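Local coordinates for CysE, serine acetyltransferase (Brucella abortus, PDB 4HZD), which probably transfers an acetyl group from acetyl-coenzyme A to L-serine, giving O-acetylserine for cysteine biosynthesis, at residues 55-63 with 112-123; 93-102 with 160-168. All coordinates share one frame; numbering follows the deposited sequence.

Contact 1: residues 55-63 with 112-123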
loop_
_atom_site.group_PDB
_atom_site.type_symbol
_atom_site.label_atom_id
_atom_site.label_comp_id
_atom_site.label_asym_id
_atom_site.label_seq_id
_atom_site.Cartn_x
_atom_site.Cartn_y
_atom_site.Cartn_z
ATOM N N VAL A 55 -8.219 -20.632 1.920
ATOM C CA VAL A 55 -6.769 -20.980 1.976
ATOM C C VAL A 55 -6.056 -20.211 0.870
ATOM O O VAL A 55 -5.054 -19.509 1.137
ATOM C CB VAL A 55 -6.505 -22.542 1.860
ATOM C CG1 VAL A 55 -5.026 -22.917 1.648
ATOM C CG2 VAL A 55 -7.017 -23.283 3.096
ATOM N N MET A 56 -6.586 -20.282 -0.344
ATOM C CA MET A 56 -5.999 -19.494 -1.470
ATOM C C MET A 56 -5.960 -18.010 -1.178
ATOM O O MET A 56 -4.932 -17.356 -1.441
ATOM C CB MET A 56 -6.747 -19.741 -2.788
ATOM C CG MET A 56 -6.649 -21.184 -3.223
ATOM S SD MET A 56 -7.445 -21.612 -4.778
ATOM C CE MET A 56 -8.985 -20.722 -4.654
ATOM N N HIS A 57 -7.063 -17.479 -0.631
ATOM C CA HIS A 57 -7.119 -16.078 -0.262
ATOM C C HIS A 57 -6.121 -15.708 0.826
ATOM O O HIS A 57 -5.365 -14.748 0.665
ATOM C CB HIS A 57 -8.517 -15.671 0.159
ATOM C CG HIS A 57 -8.604 -14.261 0.678
ATOM N ND1 HIS A 57 -9.042 -13.240 -0.074
ATOM C CD2 HIS A 57 -8.313 -13.734 1.914
ATOM C CE1 HIS A 57 -9.036 -12.108 0.643
ATOM N NE2 HIS A 57 -8.581 -12.404 1.860
ATOM N N ARG A 58 -6.117 -16.438 1.942
ATOM C CA ARG A 58 -5.116 -16.195 2.994
ATOM C C ARG A 58 -3.694 -16.167 2.446
ATOM O O ARG A 58 -2.916 -15.212 2.708
ATOM C CB ARG A 58 -5.208 -17.257 4.086
ATOM C CG ARG A 58 -4.207 -17.030 5.217
ATOM C CD ARG A 58 -4.738 -15.941 6.148
ATOM N NE ARG A 58 -3.728 -15.289 6.975
ATOM C CZ ARG A 58 -3.222 -14.078 6.737
ATOM N NH1 ARG A 58 -3.567 -13.425 5.646
ATOM N NH2 ARG A 58 -2.339 -13.534 7.578
ATOM N N ILE A 59 -3.353 -17.182 1.653
ATOM C CA ILE A 59 -1.991 -17.319 1.198
ATOM C C ILE A 59 -1.656 -16.221 0.190
ATOM O O ILE A 59 -0.577 -15.628 0.263
ATOM C CB ILE A 59 -1.691 -18.708 0.617
ATOM C CG1 ILE A 59 -1.822 -19.779 1.716
ATOM C CG2 ILE A 59 -0.258 -18.727 0.127
ATOM C CD1 ILE A 59 -1.686 -21.179 1.187
ATOM N N ALA A 60 -2.588 -15.953 -0.733
ATOM C CA ALA A 60 -2.422 -14.869 -1.680
ATOM C C ALA A 60 -2.136 -13.519 -0.988
ATOM O O ALA A 60 -1.240 -12.795 -1.435
ATOM C CB ALA A 60 -3.591 -14.793 -2.678
ATOM N N GLU A 61 -2.849 -13.228 0.103
ATOM C CA GLU A 61 -2.714 -11.963 0.852
ATOM C C GLU A 61 -1.376 -11.892 1.564
ATOM O O GLU A 61 -0.775 -10.824 1.645
ATOM C CB GLU A 61 -3.843 -11.765 1.901
ATOM C CG GLU A 61 -5.240 -11.466 1.314
ATOM C CD GLU A 61 -5.254 -10.293 0.353
ATOM O OE1 GLU A 61 -4.929 -9.177 0.783
ATOM O OE2 GLU A 61 -5.535 -10.488 -0.853
ATOM N N ARG A 62 -0.907 -13.024 2.087
ATOM C CA ARG A 62 0.407 -13.045 2.734
ATOM C C ARG A 62 1.539 -12.817 1.722
ATOM O O ARG A 62 2.491 -12.081 1.995
ATOM C CB ARG A 62 0.596 -14.352 3.528
ATOM C CG ARG A 62 -0.475 -14.568 4.615
ATOM C CD ARG A 62 0.045 -15.583 5.646
ATOM N NE ARG A 62 0.944 -14.884 6.557
ATOM C CZ ARG A 62 1.601 -15.424 7.594
ATOM N NH1 ARG A 62 1.548 -16.724 7.855
ATOM N NH2 ARG A 62 2.331 -14.640 8.372
ATOM N N LEU A 63 1.409 -13.398 0.538
ATOM C CA LEU A 63 2.484 -13.303 -0.482
ATOM C C LEU A 63 2.347 -12.054 -1.342
ATOM O O LEU A 63 3.325 -11.613 -1.971
ATOM C CB LEU A 63 2.450 -14.562 -1.391
ATOM C CG LEU A 63 2.609 -15.922 -0.703
ATOM C CD1 LEU A 63 2.271 -17.046 -1.665
ATOM C CD2 LEU A 63 4.021 -16.046 -0.139
ATOM N N VAL A 112 -4.934 -22.599 8.916
ATOM C CA VAL A 112 -5.482 -21.837 7.805
ATOM C C VAL A 112 -5.128 -20.357 7.949
ATOM O O VAL A 112 -4.642 -19.716 6.988
ATOM C CB VAL A 112 -6.999 -22.035 7.701
ATOM C CG1 VAL A 112 -7.579 -21.103 6.638
ATOM C CG2 VAL A 112 -7.292 -23.494 7.371
ATOM N N LEU A 113 -5.270 -19.817 9.153
ATOM C CA LEU A 113 -5.023 -18.362 9.270
ATOM C C LEU A 113 -3.601 -17.982 9.628
ATOM O O LEU A 113 -3.145 -16.929 9.213
ATOM C CB LEU A 113 -5.946 -17.743 10.318
ATOM C CG LEU A 113 -7.427 -17.826 10.015
ATOM C CD1 LEU A 113 -8.112 -17.306 11.277
ATOM C CD2 LEU A 113 -7.775 -16.990 8.786
ATOM N N TYR A 114 -2.927 -18.823 10.429
ATOM C CA TYR A 114 -1.760 -18.360 11.205
ATOM C C TYR A 114 -0.417 -19.025 10.881
ATOM O O TYR A 114 0.639 -18.367 10.871
ATOM C CB TYR A 114 -2.046 -18.367 12.728
ATOM C CG TYR A 114 -3.295 -17.604 13.107
ATOM C CD1 TYR A 114 -3.455 -16.255 12.749
ATOM C CD2 TYR A 114 -4.364 -18.241 13.777
ATOM C CE1 TYR A 114 -4.630 -15.564 13.043
ATOM C CE2 TYR A 114 -5.528 -17.550 14.096
ATOM C CZ TYR A 114 -5.646 -16.201 13.749
ATOM O OH TYR A 114 -6.806 -15.511 14.030
ATOM N N LEU A 115 -0.449 -20.318 10.583
ATOM C CA LEU A 115 0.800 -21.060 10.621
ATOM C C LEU A 115 1.530 -21.057 9.283
ATOM O O LEU A 115 1.076 -21.642 8.286
ATOM C CB LEU A 115 0.630 -22.449 11.236
ATOM C CG LEU A 115 -0.208 -22.398 12.526
ATOM C CD1 LEU A 115 -0.659 -23.800 12.926
ATOM C CD2 LEU A 115 0.509 -21.659 13.660
ATOM N N LYS A 116 2.658 -20.356 9.269
ATOM C CA LYS A 116 3.400 -20.143 8.024
ATOM C C LYS A 116 3.916 -21.444 7.421
ATOM O O LYS A 116 4.040 -21.549 6.212
ATOM C CB LYS A 116 4.528 -19.085 8.206
ATOM C CG LYS A 116 5.725 -19.564 9.013
ATOM C CD LYS A 116 6.666 -18.397 9.363
ATOM C CE LYS A 116 8.024 -18.936 9.824
ATOM N NZ LYS A 116 8.842 -17.838 10.436
ATOM N N GLY A 117 4.137 -22.484 8.243
ATOM C CA GLY A 117 4.497 -23.797 7.679
ATOM C C GLY A 117 3.410 -24.328 6.743
ATOM O O GLY A 117 3.693 -24.762 5.614
ATOM N N PHE A 118 2.159 -24.267 7.193
ATOM C CA PHE A 118 1.035 -24.705 6.365
ATOM C C PHE A 118 0.920 -23.807 5.103
ATOM O O PHE A 118 0.723 -24.308 3.994
ATOM C CB PHE A 118 -0.280 -24.683 7.175
ATOM C CG PHE A 118 -1.492 -24.928 6.340
ATOM C CD1 PHE A 118 -1.847 -26.224 5.988
ATOM C CD2 PHE A 118 -2.306 -23.858 5.914
ATOM C CE1 PHE A 118 -2.973 -26.463 5.212
ATOM C CE2 PHE A 118 -3.436 -24.090 5.140
ATOM C CZ PHE A 118 -3.767 -25.395 4.770
ATOM N N HIS A 119 1.077 -22.489 5.260
ATOM C CA HIS A 119 1.025 -21.581 4.108
ATOM C C HIS A 119 2.156 -21.894 3.141
ATOM O O HIS A 119 1.952 -21.918 1.912
ATOM C CB HIS A 119 1.115 -20.117 4.543
ATOM C CG HIS A 119 0.019 -19.697 5.492
ATOM N ND1 HIS A 119 0.228 -18.846 6.498
ATOM C CD2 HIS A 119 -1.297 -20.112 5.593
ATOM C CE1 HIS A 119 -0.918 -18.687 7.193
ATOM N NE2 HIS A 119 -1.847 -19.461 6.626
ATOM N N ALA A 120 3.355 -22.175 3.666
ATOM C CA ALA A 120 4.461 -22.554 2.768
ATOM C C ALA A 120 4.195 -23.833 1.992
ATOM O O ALA A 120 4.623 -23.973 0.852
ATOM C CB ALA A 120 5.769 -22.667 3.513
ATOM N N ILE A 121 3.584 -24.815 2.625
ATOM C CA ILE A 121 3.403 -26.085 1.932
ATOM C C ILE A 121 2.549 -25.896 0.672
ATOM O O ILE A 121 2.898 -26.386 -0.422
ATOM C CB ILE A 121 2.766 -27.147 2.839
ATOM C CG1 ILE A 121 3.772 -27.670 3.862
ATOM C CG2 ILE A 121 2.304 -28.354 2.034
ATOM C CD1 ILE A 121 3.058 -28.315 5.046
ATOM N N GLN A 122 1.433 -25.194 0.831
ATOM C CA GLN A 122 0.508 -24.977 -0.299
ATOM C C GLN A 122 1.125 -24.049 -1.341
ATOM O O GLN A 122 0.920 -24.222 -2.550
ATOM C CB GLN A 122 -0.862 -24.474 0.184
ATOM C CG GLN A 122 -1.391 -25.154 1.437
ATOM C CD GLN A 122 -1.289 -26.691 1.389
ATOM O OE1 GLN A 122 -1.327 -27.306 0.308
ATOM N NE2 GLN A 122 -1.195 -27.306 2.551
ATOM N N THR A 123 1.927 -23.096 -0.885
ATOM C CA THR A 123 2.665 -22.228 -1.810
ATOM C C THR A 123 3.611 -23.075 -2.635
ATOM O O THR A 123 3.640 -22.930 -3.849
ATOM C CB THR A 123 3.447 -21.082 -1.107
ATOM O OG1 THR A 123 2.549 -20.288 -0.353
ATOM C CG2 THR A 123 4.119 -20.188 -2.150
HETATM O O HOH W 1 -1.182 -14.473 10.110
HETATM O O HOH W 2 3.665 -16.757 10.277
#
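Arg62 and His119 meet at right angles: the guanidinium and imidazole planes stand 89° apart, yet the bond between them lies close to both. NH1 of Arg62 gives its hydrogen to ND1 of His119 at 2.8 Å, nearly straight. The arginine chain runs extended past CG, its CD already 3.4 Å from that ND1, and a bend at chi3 (80°) then swings the guanidinium back to it. With ND1 accepting, the other imidazole nitrogen donates: NE2 of His119 binds Val112 O at 2.8 Å, approaching from above the carbonyl plane. The two bonds fix the rotation of the ring, so a histidine on helix 116-132 ties helix 51-63 to the end of helix 109-113.

Arg58, one turn before Arg62, reaches the same helix end. Its CG passes 3.2 Å from Val112 O, and a bend at chi2 (79°) turns NE onto Leu113 O at 2.8 Å, with the oxygen in the guanidinium plane. A water joins NH2 to that same oxygen, while NH1 forms a salt bridge with Asp67 of the second subunit. CG of Arg62 lies against one face of this guanidinium.

These helices belong to the all-helical N-terminal domain of serine acetyltransferase, where 55-63 and 116-123 cross almost perpendicularly, their axes 10.2 Å apart at closest. Farther along, aliphatic branches do most of the touching. Ile59 sends CD1 to CB of Gln122, 3.5 Å away, while CG2 packs against OG1 of Thr123, a hydroxyl already bonded to His119 O. CD1 of Leu63 meets the Thr123 side chain tip to tip. At the other end, Val55 splits its branches: CG1 goes to the Phe118 ring at CE2, 4.0 Å away, and CG2 to CG1 of Val112.

Contact 2: residues 93-102 with 160-168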
loop_
_atom_site.group_PDB
_atom_site.type_symbol
_atom_site.label_atom_id
_atom_site.label_comp_id
_atom_site.label_asym_id
_atom_site.label_seq_id
_atom_site.Cartn_x
_atom_site.Cartn_y
_atom_site.Cartn_z
ATOM N N VAL A 93 -5.959 -32.951 4.534
ATOM C CA VAL A 93 -5.048 -33.849 5.269
ATOM C C VAL A 93 -3.890 -33.048 5.918
ATOM O O VAL A 93 -3.475 -33.345 7.047
ATOM C CB VAL A 93 -4.553 -35.059 4.444
ATOM C CG1 VAL A 93 -5.737 -35.910 4.007
ATOM C CG2 VAL A 93 -3.783 -34.638 3.220
ATOM N N ASP A 94 -3.406 -32.010 5.229
ATOM C CA ASP A 94 -2.355 -31.148 5.796
ATOM C C ASP A 94 -2.856 -30.399 7.032
ATOM O O ASP A 94 -2.125 -30.239 8.018
ATOM C CB ASP A 94 -1.810 -30.161 4.752
ATOM C CG ASP A 94 -0.935 -30.810 3.701
ATOM O OD1 ASP A 94 -0.517 -31.989 3.831
ATOM O OD2 ASP A 94 -0.644 -30.131 2.701
ATOM N N ILE A 95 -4.104 -29.928 6.975
ATOM C CA ILE A 95 -4.755 -29.281 8.116
ATOM C C ILE A 95 -4.948 -30.279 9.273
ATOM O O ILE A 95 -4.634 -29.978 10.441
ATOM C CB ILE A 95 -6.120 -28.662 7.705
ATOM C CG1 ILE A 95 -5.933 -27.417 6.828
ATOM C CG2 ILE A 95 -6.962 -28.314 8.938
ATOM C CD1 ILE A 95 -7.267 -26.881 6.304
ATOM N N GLN A 96 -5.459 -31.465 8.928
ATOM C CA GLN A 96 -5.603 -32.557 9.886
ATOM C C GLN A 96 -4.273 -32.980 10.540
ATOM O O GLN A 96 -4.261 -33.267 11.732
ATOM C CB GLN A 96 -6.383 -33.754 9.273
ATOM C CG GLN A 96 -6.751 -34.841 10.283
ATOM C CD GLN A 96 -7.946 -34.475 11.166
ATOM O OE1 GLN A 96 -8.873 -33.775 10.749
ATOM N NE2 GLN A 96 -7.918 -34.952 12.395
ATOM N N ALA A 97 -3.158 -32.929 9.799
ATOM C CA ALA A 97 -1.830 -33.168 10.377
ATOM C C ALA A 97 -1.497 -32.216 11.522
ATOM O O ALA A 97 -0.991 -32.643 12.572
ATOM C CB ALA A 97 -0.736 -33.096 9.318
ATOM N N VAL A 98 -1.746 -30.925 11.313
ATOM C CA VAL A 98 -1.467 -29.947 12.367
ATOM C C VAL A 98 -2.350 -30.244 13.563
ATOM O O VAL A 98 -1.887 -30.248 14.700
ATOM C CB VAL A 98 -1.720 -28.471 11.933
ATOM C CG1 VAL A 98 -1.446 -27.524 13.102
ATOM C CG2 VAL A 98 -0.824 -28.096 10.756
ATOM N N TYR A 99 -3.629 -30.454 13.290
ATOM C CA TYR A 99 -4.614 -30.646 14.342
ATOM C C TYR A 99 -4.199 -31.855 15.199
ATOM O O TYR A 99 -4.202 -31.767 16.424
ATOM C CB TYR A 99 -6.026 -30.808 13.756
ATOM C CG TYR A 99 -7.095 -30.975 14.829
ATOM C CD1 TYR A 99 -7.597 -29.869 15.538
ATOM C CD2 TYR A 99 -7.589 -32.233 15.145
ATOM C CE1 TYR A 99 -8.565 -30.020 16.524
ATOM C CE2 TYR A 99 -8.563 -32.399 16.118
ATOM C CZ TYR A 99 -9.053 -31.298 16.798
ATOM O OH TYR A 99 -10.004 -31.491 17.772
ATOM N N ASP A 100 -3.797 -32.941 14.537
ATOM C CA ASP A 100 -3.387 -34.193 15.211
ATOM C C ASP A 100 -2.026 -34.164 15.884
ATOM O O ASP A 100 -1.822 -34.883 16.858
ATOM C CB ASP A 100 -3.421 -35.366 14.224
ATOM C CG ASP A 100 -4.839 -35.728 13.795
ATOM O OD1 ASP A 100 -5.793 -35.369 14.491
ATOM O OD2 ASP A 100 -4.999 -36.361 12.747
ATOM N N ARG A 101 -1.099 -33.348 15.372
ATOM C CA ARG A 101 0.307 -33.432 15.771
ATOM C C ARG A 101 0.807 -32.254 16.627
ATOM O O ARG A 101 1.826 -32.391 17.239
ATOM C CB ARG A 101 1.240 -33.639 14.562
ATOM C CG ARG A 101 0.914 -34.849 13.680
ATOM C CD ARG A 101 1.877 -34.979 12.505
ATOM N NE ARG A 101 1.203 -35.705 11.440
ATOM C CZ ARG A 101 1.538 -35.722 10.153
ATOM N NH1 ARG A 101 2.606 -35.079 9.695
ATOM N NH2 ARG A 101 0.784 -36.426 9.315
ATOM N N ASP A 102 0.098 -31.113 16.670
ATOM C CA ASP A 102 0.534 -29.962 17.500
ATOM C C ASP A 102 -0.370 -29.663 18.702
ATOM O O ASP A 102 -1.487 -29.173 18.514
ATOM C CB ASP A 102 0.602 -28.683 16.666
ATOM C CG ASP A 102 1.427 -27.551 17.346
ATOM O OD1 ASP A 102 1.752 -27.607 18.562
ATOM O OD2 ASP A 102 1.744 -26.576 16.636
ATOM N N LEU A 160 6.697 -32.947 -2.470
ATOM C CA LEU A 160 6.195 -33.039 -1.089
ATOM C C LEU A 160 4.866 -33.776 -1.007
ATOM O O LEU A 160 3.897 -33.412 -1.695
ATOM C CB LEU A 160 6.033 -31.660 -0.448
ATOM C CG LEU A 160 7.210 -30.676 -0.411
ATOM C CD1 LEU A 160 6.766 -29.353 0.208
ATOM C CD2 LEU A 160 8.369 -31.261 0.386
ATOM N N GLY A 161 4.813 -34.782 -0.135
ATOM C CA GLY A 161 3.611 -35.600 0.017
ATOM C C GLY A 161 2.522 -34.881 0.789
ATOM O O GLY A 161 2.661 -33.718 1.167
ATOM N N SER A 162 1.434 -35.587 1.056
ATOM C CA SER A 162 0.343 -35.002 1.824
ATOM C C SER A 162 0.459 -35.342 3.303
ATOM O O SER A 162 1.331 -36.142 3.712
ATOM C CB SER A 162 -0.986 -35.498 1.284
ATOM O OG SER A 162 -1.076 -36.872 1.529
ATOM N N GLY A 163 -0.431 -34.751 4.111
ATOM C CA GLY A 163 -0.305 -34.850 5.563
ATOM C C GLY A 163 1.073 -34.407 6.046
ATOM O O GLY A 163 1.672 -35.004 6.953
ATOM N N LEU A 164 1.609 -33.378 5.409
ATOM C CA LEU A 164 2.892 -32.819 5.856
ATOM C C LEU A 164 2.672 -31.773 6.936
ATOM O O LEU A 164 1.842 -30.881 6.777
ATOM C CB LEU A 164 3.625 -32.220 4.669
ATOM C CG LEU A 164 4.996 -31.555 4.899
ATOM C CD1 LEU A 164 6.013 -32.544 5.482
ATOM C CD2 LEU A 164 5.473 -31.001 3.556
ATOM N N PHE A 165 3.394 -31.918 8.041
ATOM C CA PHE A 165 3.407 -30.945 9.111
ATOM C C PHE A 165 4.764 -30.223 9.188
ATOM O O PHE A 165 5.807 -30.852 9.460
ATOM C CB PHE A 165 3.028 -31.650 10.406
ATOM C CG PHE A 165 3.050 -30.769 11.626
ATOM C CD1 PHE A 165 2.573 -29.460 11.580
ATOM C CD2 PHE A 165 3.481 -31.281 12.837
ATOM C CE1 PHE A 165 2.580 -28.666 12.721
ATOM C CE2 PHE A 165 3.505 -30.494 13.992
ATOM C CZ PHE A 165 3.052 -29.192 13.933
ATOM N N LEU A 166 4.739 -28.912 8.909
ATOM C CA LEU A 166 5.920 -28.048 8.910
ATOM C C LEU A 166 5.832 -27.147 10.132
ATOM O O LEU A 166 5.202 -26.062 10.104
ATOM C CB LEU A 166 5.933 -27.199 7.632
ATOM C CG LEU A 166 7.151 -27.235 6.737
ATOM C CD1 LEU A 166 7.516 -28.674 6.340
ATOM C CD2 LEU A 166 6.933 -26.357 5.483
ATOM N N ASP A 167 6.407 -27.617 11.225
ATOM C CA ASP A 167 6.103 -27.037 12.520
ATOM C C ASP A 167 7.075 -25.897 12.741
ATOM O O ASP A 167 8.280 -26.113 12.694
ATOM C CB ASP A 167 6.248 -28.129 13.615
ATOM C CG ASP A 167 5.866 -27.628 15.041
ATOM O OD1 ASP A 167 5.215 -26.569 15.189
ATOM O OD2 ASP A 167 6.224 -28.317 16.019
ATOM N N HIS A 168 6.563 -24.677 12.951
ATOM C CA HIS A 168 7.420 -23.455 13.186
ATOM C C HIS A 168 8.048 -22.954 11.911
ATOM O O HIS A 168 7.949 -21.771 11.626
ATOM C CB HIS A 168 8.478 -23.657 14.295
ATOM C CG HIS A 168 7.895 -24.059 15.626
ATOM N ND1 HIS A 168 6.970 -23.317 16.272
ATOM C CD2 HIS A 168 8.122 -25.193 16.433
ATOM C CE1 HIS A 168 6.602 -23.934 17.429
ATOM N NE2 HIS A 168 7.303 -25.080 17.527
HETATM O O HOH W 3 0.208 -28.795 7.367
HETATM O O HOH W 4 2.563 -25.701 14.189
#
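Arg101 lies along Phe165 and ends on the carbonyl of Gly163. Its CB sits 3.7 Å from CD2 of the Phe165 ring; the chain then runs extended from CG to NE, with CD passing 4.0 Å from that same CD2. At the tip, NH1 and NH2 both donate to Gly163 O, each at 2.9 Å, an end-on grip on one oxygen that is bent at both hydrogens (133°). NH1 also brushes CB of Phe165 and has a second acceptor in Ser185 OG. The guanidinium rests with one face over CB of Ala97, one turn back on its own helix.

With CG anti to its backbone N (chi1 178°), Phe165 carries its ring to the helix. Val98 puts CA over one face and CG2 3.8 Å from CD1, while Asp102 brings CB to CZ. Beyond the ring, a water donates to both Asp102 OD2 and Asp167 OD1, probably easing the closeness of two carboxylates; OD1 of Asp102 accepts from the backbone N of Ala104.

At the other end, Leu164 N donates to Asp94 OD1 at 3.0 Å, from above the carboxylate plane; Arg125 forms a salt bridge with OD2. Helix 87-101 thus packs on the first coil of the left-handed beta-helix, where strand 165-166 is the outermost of its sheet within this chain, beside 185-186, and Ile121 of helix 116-132 touches both Asp94 and Leu164.

How the contacts relate
Helix 116-132 connects the two contacts, whose centres are 13 Å apart. In contact 1 it crosses helix 51-63, and it also meets both segments of contact 2, with Phe118 and Gln122 serving both contacts. Gln122 NE2 probably hydrogen-bonds to Asp94 OD2 at 2.9 Å while its OE1 accepts from Trp87 NE1, CE1 of Phe118 packs 3.5 Å from CG1 of Ile95, and CD1 of Ile121 comes within 3.3 Å of Leu164 O. Contact 1 belongs to the helical domain, with the Lys116 side chain about 12 Å from coenzyme A. Contact 2 joins that domain to the beta-helix and leads to the pocket: His168 touches coenzyme A, and the Asp167 side chain is about 5 Å from it.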